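Local coordinates for alpha-fucosidase (Bifidobacterium bifidum, PDB 2EAB), which is the catalytic domain of a 1,2-alpha-L-fucosidase and probably hydrolyses alpha-1,2-linked L-fucose from its glycan substrates, at residues 561-566 against 574-579; 568-573 against 653-658. All blocks are in the same frame, centred on the assembly; numbering follows the deposited sequence.

Contact 1: 561-566 against 574-579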
ATOM      1  N   GLY A 561      18.643   0.243 -20.834  1.00  9.63           N
ATOM      2  CA  GLY A 561      19.020   1.513 -21.447  1.00  9.94           C
ATOM      3  C   GLY A 561      19.038   2.640 -20.434  1.00  9.51           C
ATOM      4  O   GLY A 561      19.241   2.410 -19.236  1.00  9.48           O
ATOM      5  N   VAL A 562      18.814   3.862 -20.907  1.00  9.18           N
ATOM      6  CA  VAL A 562      18.985   5.031 -20.052  1.00  9.36           C
ATOM      7  C   VAL A 562      18.142   4.931 -18.775  1.00  8.69           C
ATOM      8  O   VAL A 562      16.936   4.668 -18.827  1.00  8.72           O
ATOM      9  CB  VAL A 562      18.793   6.352 -20.832  1.00  9.83           C
ATOM     10  CG1 VAL A 562      17.377   6.501 -21.334  1.00 10.50           C
ATOM     11  CG2 VAL A 562      19.212   7.536 -19.987  1.00 11.14           C
ATOM     12  N   ALA A 563      18.799   5.112 -17.637  1.00  8.56           N
ATOM     13  CA  ALA A 563      18.140   4.922 -16.350  1.00  8.58           C
ATOM     14  C   ALA A 563      18.778   5.737 -15.248  1.00  8.40           C
ATOM     15  O   ALA A 563      19.990   5.994 -15.264  1.00  9.03           O
ATOM     16  CB  ALA A 563      18.137   3.446 -15.970  1.00  9.28           C
ATOM     17  N   TYR A 564      17.940   6.113 -14.282  1.00  8.21           N
ATOM     18  CA  TYR A 564      18.348   6.787 -13.061  1.00  7.97           C
ATOM     19  C   TYR A 564      18.102   5.853 -11.893  1.00  7.53           C
ATOM     20  O   TYR A 564      17.084   5.157 -11.854  1.00  8.16           O
ATOM     21  CB  TYR A 564      17.516   8.056 -12.886  1.00  8.36           C
ATOM     22  CG  TYR A 564      17.886   8.924 -11.706  1.00  8.47           C
ATOM     23  CD1 TYR A 564      19.204   9.324 -11.494  1.00  9.24           C
ATOM     24  CD2 TYR A 564      16.911   9.371 -10.816  1.00  9.01           C
ATOM     25  CE1 TYR A 564      19.544  10.132 -10.419  1.00  8.83           C
ATOM     26  CE2 TYR A 564      17.242  10.189  -9.741  1.00  8.91           C
ATOM     27  CZ  TYR A 564      18.560  10.563  -9.549  1.00  8.88           C
ATOM     28  OH  TYR A 564      18.885  11.371  -8.486  1.00  9.32           O
ATOM     29  N   SER A 565      19.035   5.821 -10.949  1.00  7.21           N
ATOM     30  CA  SER A 565      18.827   5.071  -9.720  1.00  7.20           C
ATOM     31  C   SER A 565      18.368   6.058  -8.652  1.00  7.19           C
ATOM     32  O   SER A 565      19.186   6.820  -8.137  1.00  7.84           O
ATOM     33  CB  SER A 565      20.121   4.384  -9.286  1.00  7.06           C
ATOM     34  OG  SER A 565      19.850   3.409  -8.292  1.00  7.26           O
ATOM     35  N   PRO A 566      17.056   6.083  -8.331  1.00  7.71           N
ATOM     36  CA  PRO A 566      16.609   7.092  -7.365  1.00  8.23           C
ATOM     37  C   PRO A 566      17.330   6.953  -6.016  1.00  8.34           C
ATOM     38  O   PRO A 566      17.485   5.832  -5.534  1.00  7.48           O
ATOM     39  CB  PRO A 566      15.109   6.794  -7.225  1.00  8.71           C
ATOM     40  CG  PRO A 566      14.739   6.152  -8.521  1.00  8.99           C
ATOM     41  CD  PRO A 566      15.926   5.279  -8.834  1.00  7.84           C
ATOM     42  N   ASP A 574      23.816   3.448 -18.339  1.00  8.15           N
ATOM     43  CA  ASP A 574      23.435   2.332 -19.191  1.00  7.95           C
ATOM     44  C   ASP A 574      22.819   1.232 -18.329  1.00  7.73           C
ATOM     45  O   ASP A 574      23.490   0.284 -17.907  1.00  7.75           O
ATOM     46  CB  ASP A 574      24.648   1.834 -19.980  1.00  8.40           C
ATOM     47  CG  ASP A 574      24.271   0.935 -21.139  1.00  8.72           C
ATOM     48  OD1 ASP A 574      23.120   0.448 -21.199  1.00  8.67           O
ATOM     49  OD2 ASP A 574      25.142   0.722 -22.009  1.00 10.16           O
ATOM     50  N   GLY A 575      21.527   1.386 -18.059  1.00  7.58           N
ATOM     51  CA  GLY A 575      20.833   0.533 -17.112  1.00  7.57           C
ATOM     52  C   GLY A 575      21.333   0.756 -15.702  1.00  7.24           C
ATOM     53  O   GLY A 575      22.191   1.608 -15.452  1.00  7.40           O
ATOM     54  N   ASN A 576      20.789  -0.021 -14.775  1.00  6.90           N
ATOM     55  CA  ASN A 576      21.250  -0.049 -13.391  1.00  6.75           C
ATOM     56  C   ASN A 576      20.613  -1.236 -12.681  1.00  6.58           C
ATOM     57  O   ASN A 576      19.722  -1.890 -13.218  1.00  6.29           O
ATOM     58  CB  ASN A 576      21.007   1.286 -12.652  1.00  6.92           C
ATOM     59  CG  ASN A 576      19.543   1.701 -12.618  1.00  6.79           C
ATOM     60  OD1 ASN A 576      18.631   0.865 -12.612  1.00  7.51           O
ATOM     61  ND2 ASN A 576      19.311   3.010 -12.572  1.00  7.37           N
ATOM     62  N   THR A 577      21.075  -1.503 -11.470  1.00  6.67           N
ATOM     63  CA  THR A 577      20.622  -2.666 -10.721  1.00  6.97           C
ATOM     64  C   THR A 577      19.144  -2.557 -10.348  1.00  6.56           C
ATOM     65  O   THR A 577      18.420  -3.558 -10.380  1.00  6.92           O
ATOM     66  CB  THR A 577      21.493  -2.851  -9.487  1.00  6.94           C
ATOM     67  OG1 THR A 577      22.850  -2.972  -9.927  1.00  7.07           O
ATOM     68  CG2 THR A 577      21.093  -4.093  -8.689  1.00  7.32           C
ATOM     69  N   TYR A 578      18.703  -1.345 -10.016  1.00  6.51           N
ATOM     70  CA  TYR A 578      17.303  -1.053  -9.729  1.00  6.49           C
ATOM     71  C   TYR A 578      16.388  -1.562 -10.858  1.00  6.41           C
ATOM     72  O   TYR A 578      15.527  -2.428 -10.643  1.00  6.52           O
ATOM     73  CB  TYR A 578      17.165   0.460  -9.474  1.00  6.58           C
ATOM     74  CG  TYR A 578      15.805   1.055  -9.743  1.00  6.65           C
ATOM     75  CD1 TYR A 578      14.691   0.698  -8.986  1.00  6.98           C
ATOM     76  CD2 TYR A 578      15.640   2.008 -10.747  1.00  6.98           C
ATOM     77  CE1 TYR A 578      13.435   1.252  -9.249  1.00  7.32           C
ATOM     78  CE2 TYR A 578      14.402   2.566 -11.014  1.00  7.57           C
ATOM     79  CZ  TYR A 578      13.306   2.191 -10.267  1.00  6.53           C
ATOM     80  OH  TYR A 578      12.085   2.751 -10.578  1.00  7.17           O
ATOM     81  N   GLU A 579      16.607  -1.070 -12.074  1.00  6.35           N
ATOM     82  CA  GLU A 579      15.727  -1.450 -13.181  1.00  6.38           C
ATOM     83  C   GLU A 579      15.911  -2.894 -13.622  1.00  6.27           C
ATOM     84  O   GLU A 579      14.932  -3.584 -13.907  1.00  6.40           O
ATOM     85  CB  GLU A 579      15.881  -0.506 -14.374  1.00  6.56           C
ATOM     86  CG  GLU A 579      15.362   0.898 -14.102  1.00  6.95           C
ATOM     87  CD  GLU A 579      14.980   1.672 -15.356  1.00  7.57           C
ATOM     88  OE1 GLU A 579      15.258   1.208 -16.482  1.00  8.72           O
ATOM     89  OE2 GLU A 579      14.400   2.770 -15.214  1.00  8.49           O
TER
HETATM   90  O   HOH W   1      14.545   3.998 -17.807  1.00 10.49           O
HETATM   91  O   HOH W   2      21.422   4.938 -13.023  1.00  7.86           O
HETATM   92  O   HOH W   3      15.130   5.502 -14.735  1.00 10.93           O
HETATM   93  O   HOH W   4      20.398   0.826  -9.257  1.00  6.86           O
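Asn-576 is the N-cap of helix 577-596, and it packs on Ala-563 to Ser-565 of strand 558-565 in the family 95 catalytic domain. Chi1 of 59° puts its CG between the backbone N and the carbonyl carbon, and chi2 of 30° then turns OD1 to the helix and ND2 to the strand. Glu-579 N donates to Asn-576 OD1 over 2.9 Å, nearly straight at 173°. Asn-576 ND2 comes within 3.2 Å of Tyr-564 C and gives a proton to water 2, which donates to Ala-563 O. The methyl CB of Ala-563 touches two polar groups, 3.6 Å from Asn-576 ND2 and 3.7 Å from Glu-579 CD. Glu-579 OE2 bonds waters 1 and 3, which reach Val-562 O and Tyr-564 N; its OE1 is hydrogen-bonded to Thr-560 OG1. Water 4 joins Ser-565 OG to Tyr-578 N, while Ser-565 OG also bonds Glu-652. Pro-566 CD lies over one face of the Tyr-578 ring, 4.1 Å from its centroid, a CH-pi contact. The ring's OH bonds Asn-422. At the other end Gly-575 N donates to Gly-561 O over 2.8 Å, from above the carbonyl plane. Waters 1 to 4 each bond to both segments, so water carries much of the polar contact between the strand and the start of the helix.

Contact 2: 568-573 against 653-658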
ATOM      1  N   GLN A 568      20.248   9.124  -6.339  1.00  9.38           N
ATOM      2  CA  GLN A 568      21.655   9.526  -6.317  1.00  9.30           C
ATOM      3  C   GLN A 568      22.360   9.074  -7.587  1.00  9.18           C
ATOM      4  O   GLN A 568      21.785   8.338  -8.388  1.00  8.97           O
ATOM      5  CB  GLN A 568      22.368   9.003  -5.060  1.00  9.37           C
ATOM      6  CG  GLN A 568      22.521   7.491  -5.019  1.00  9.22           C
ATOM      7  CD  GLN A 568      23.440   7.000  -3.910  1.00  9.24           C
ATOM      8  OE1 GLN A 568      24.037   7.783  -3.170  1.00  9.48           O
ATOM      9  NE2 GLN A 568      23.557   5.683  -3.794  1.00  9.78           N
ATOM     10  N   GLY A 569      23.598   9.525  -7.764  1.00  9.53           N
ATOM     11  CA  GLY A 569      24.386   9.186  -8.936  1.00  9.77           C
ATOM     12  C   GLY A 569      23.974   9.972 -10.168  1.00  9.75           C
ATOM     13  O   GLY A 569      23.181  10.918 -10.077  1.00  9.86           O
ATOM     14  N   PRO A 570      24.524   9.598 -11.336  1.00  9.62           N
ATOM     15  CA  PRO A 570      24.209  10.276 -12.595  1.00  9.77           C
ATOM     16  C   PRO A 570      22.770  10.054 -13.041  1.00  9.69           C
ATOM     17  O   PRO A 570      22.180   9.002 -12.767  1.00  9.40           O
ATOM     18  CB  PRO A 570      25.154   9.612 -13.604  1.00  9.95           C
ATOM     19  CG  PRO A 570      26.191   8.926 -12.797  1.00 10.14           C
ATOM     20  CD  PRO A 570      25.515   8.526 -11.527  1.00  9.85           C
ATOM     21  N   LEU A 571      22.235  11.038 -13.758  1.00 10.13           N
ATOM     22  CA  LEU A 571      20.855  11.017 -14.230  1.00 11.38           C
ATOM     23  C   LEU A 571      20.546   9.879 -15.207  1.00 10.89           C
ATOM     24  O   LEU A 571      19.449   9.316 -15.186  1.00 11.37           O
ATOM     25  CB  LEU A 571      20.542  12.356 -14.897  1.00 11.85           C
ATOM     26  CG  LEU A 571      19.295  13.152 -14.511  1.00 14.45           C
ATOM     27  CD1 LEU A 571      19.056  13.136 -13.005  1.00 15.44           C
ATOM     28  CD2 LEU A 571      19.448  14.578 -15.006  1.00 13.04           C
ATOM     29  N   GLY A 572      21.505   9.551 -16.067  1.00 10.24           N
ATOM     30  CA  GLY A 572      21.276   8.582 -17.127  1.00 10.16           C
ATOM     31  C   GLY A 572      22.484   7.709 -17.367  1.00  9.71           C
ATOM     32  O   GLY A 572      23.455   8.136 -17.988  1.00 10.59           O
ATOM     33  N   THR A 573      22.426   6.488 -16.849  1.00  8.92           N
ATOM     34  CA  THR A 573      23.471   5.492 -17.073  1.00  8.83           C
ATOM     35  C   THR A 573      22.934   4.372 -17.963  1.00  8.30           C
ATOM     36  O   THR A 573      21.745   4.350 -18.306  1.00  8.12           O
ATOM     37  CB  THR A 573      24.003   4.904 -15.746  1.00  8.95           C
ATOM     38  OG1 THR A 573      22.962   4.169 -15.089  1.00  9.05           O
ATOM     39  CG2 THR A 573      24.490   6.007 -14.819  1.00  9.52           C
ATOM     40  N   TRP A 653      25.370   0.469  -9.736  1.00  7.33           N
ATOM     41  CA  TRP A 653      25.586   0.701 -11.165  1.00  7.82           C
ATOM     42  C   TRP A 653      26.585  -0.305 -11.702  1.00  7.88           C
ATOM     43  O   TRP A 653      27.483  -0.740 -10.978  1.00  7.80           O
ATOM     44  CB  TRP A 653      26.119   2.110 -11.423  1.00  8.10           C
ATOM     45  CG  TRP A 653      25.208   3.181 -10.937  1.00  8.51           C
ATOM     46  CD1 TRP A 653      24.158   3.742 -11.615  1.00  8.45           C
ATOM     47  CD2 TRP A 653      25.246   3.814  -9.658  1.00  8.32           C
ATOM     48  NE1 TRP A 653      23.544   4.691 -10.831  1.00  8.33           N
ATOM     49  CE2 TRP A 653      24.195   4.759  -9.626  1.00  8.33           C
ATOM     50  CE3 TRP A 653      26.075   3.683  -8.533  1.00  8.26           C
ATOM     51  CZ2 TRP A 653      23.947   5.561  -8.511  1.00  8.63           C
ATOM     52  CZ3 TRP A 653      25.830   4.482  -7.432  1.00  9.07           C
ATOM     53  CH2 TRP A 653      24.775   5.411  -7.428  1.00  9.07           C
ATOM     54  N   TYR A 654      26.455  -0.656 -12.972  1.00  8.27           N
ATOM     55  CA  TYR A 654      27.339  -1.668 -13.558  1.00  8.72           C
ATOM     56  C   TYR A 654      28.758  -1.180 -13.820  1.00  9.30           C
ATOM     57  O   TYR A 654      29.660  -1.999 -14.019  1.00 10.05           O
ATOM     58  CB  TYR A 654      26.684  -2.342 -14.782  1.00  8.76           C
ATOM     59  CG  TYR A 654      25.415  -3.032 -14.361  1.00  8.69           C
ATOM     60  CD1 TYR A 654      25.460  -4.080 -13.440  1.00  9.18           C
ATOM     61  CD2 TYR A 654      24.168  -2.598 -14.808  1.00  8.71           C
ATOM     62  CE1 TYR A 654      24.300  -4.697 -12.995  1.00  9.33           C
ATOM     63  CE2 TYR A 654      22.998  -3.212 -14.366  1.00  8.51           C
ATOM     64  CZ  TYR A 654      23.073  -4.257 -13.460  1.00  8.30           C
ATOM     65  OH  TYR A 654      21.912  -4.847 -13.019  1.00  8.23           O
ATOM     66  N   PHE A 655      28.968   0.135 -13.791  1.00  9.33           N
ATOM     67  CA  PHE A 655      30.330   0.678 -13.863  1.00  9.75           C
ATOM     68  C   PHE A 655      31.034   0.791 -12.501  1.00  9.81           C
ATOM     69  O   PHE A 655      32.187   1.230 -12.424  1.00 10.17           O
ATOM     70  CB  PHE A 655      30.404   2.002 -14.659  1.00 10.09           C
ATOM     71  CG  PHE A 655      29.502   3.115 -14.153  1.00 10.56           C
ATOM     72  CD1 PHE A 655      29.346   3.387 -12.796  1.00 11.23           C
ATOM     73  CD2 PHE A 655      28.854   3.940 -15.069  1.00 12.74           C
ATOM     74  CE1 PHE A 655      28.530   4.433 -12.362  1.00 11.72           C
ATOM     75  CE2 PHE A 655      28.039   4.984 -14.647  1.00 12.92           C
ATOM     76  CZ  PHE A 655      27.876   5.230 -13.291  1.00 12.23           C
ATOM     77  N   GLU A 656      30.344   0.388 -11.437  1.00  9.90           N
ATOM     78  CA  GLU A 656      30.856   0.499 -10.074  1.00  9.90           C
ATOM     79  C   GLU A 656      31.983  -0.498  -9.793  1.00  9.97           C
ATOM     80  O   GLU A 656      31.978  -1.616 -10.307  1.00 10.30           O
ATOM     81  CB  GLU A 656      29.694   0.280  -9.104  1.00  9.83           C
ATOM     82  CG  GLU A 656      29.992   0.446  -7.625  1.00 10.11           C
ATOM     83  CD  GLU A 656      28.731   0.350  -6.782  1.00  9.75           C
ATOM     84  OE1 GLU A 656      28.819  -0.095  -5.620  1.00 10.29           O
ATOM     85  OE2 GLU A 656      27.643   0.713  -7.288  1.00  8.88           O
ATOM     86  N   GLY A 657      32.953  -0.073  -8.986  1.00 10.15           N
ATOM     87  CA  GLY A 657      34.006  -0.964  -8.490  1.00 10.52           C
ATOM     88  C   GLY A 657      33.810  -1.128  -6.998  1.00 10.63           C
ATOM     89  O   GLY A 657      32.963  -1.912  -6.553  1.00 10.80           O
ATOM     90  N   ALA A 658      34.589  -0.382  -6.220  1.00 10.60           N
ATOM     91  CA  ALA A 658      34.339  -0.245  -4.795  1.00 10.68           C
ATOM     92  C   ALA A 658      33.085   0.602  -4.594  1.00 10.85           C
ATOM     93  O   ALA A 658      32.627   1.280  -5.521  1.00 10.80           O
ATOM     94  CB  ALA A 658      35.534   0.391  -4.104  1.00 10.96           C
TER
HETATM   95  O   HOH W   5      21.683   7.060 -10.843  1.00  8.05           O
HETATM   96  O   HOH W   2      21.422   4.938 -13.023  1.00  7.86           O
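Trp-653 NE1 points at two waters that tie it to residues 568-573. Both lie at the edge of the indole, in its plane. Water 5 accepts from Trp-653 NE1 at 3.0 Å. It spends its own protons on Gln-568 O and Pro-570 O, each 2.8 Å from the water, so two carbonyls and the indole grip it. Water 2 is the weaker partner of Trp-653 NE1 and donates to Thr-573 OG1 over 2.7 Å. Thr-573 OG1 is also bonded to Gly-575 O.

The rest is packing. Gln-568 meets the far rim of the indole, with NE2 3.8 Å from Trp-653 CH2 and amide and ring planes 44° apart. That amide is held by Glu-652 at NE2 and Gln-672 at OE1. Gly-569 CA lies 3.7 Å from Trp-653 CZ2, backbone directly against the indole. Thr-573 splits its two branches between the aromatics. With OG1 between the backbone N and the carbonyl carbon (chi1 65°), OG1 goes to the indole edge, and CG2 comes to 3.7 Å from Phe-655 CE2. Pro-570 CG meets the edge of the Phe-655 ring at CZ, 4.1 Å away.

Trp-653 and Phe-655 sit in a type I beta turn, closed by the bond from Glu-656 N to Trp-653 O. The contact is thus a long loop's beta turn packing two aromatics on the connection and the second strand of the hairpin formed by strands 558-565 and 572-574.

Contacts 1 and 2 lie side by side in the family 95 catalytic domain, with centres about 8 Å apart. Strands 558-565 and 572-574 are neighbours in one sheet, and a probable hydrogen bond of 2.9 Å from Thr-573 N to Ala-563 O joins the two contacts. Water 2 belongs to both, linking the helix cap of contact 1 with the indole of contact 2. Glu-652 adds a second bridge, with one carboxylate oxygen on Ser-565 and the other on Gln-568. Tyr-654 OH packs 3.4 Å from Thr-577 CA. Both contacts lie away from the calcium sites. A bound 1,2-ethanediol, probably from the crystallisation liquor, comes about 4 Å from the Pro-566 side chain.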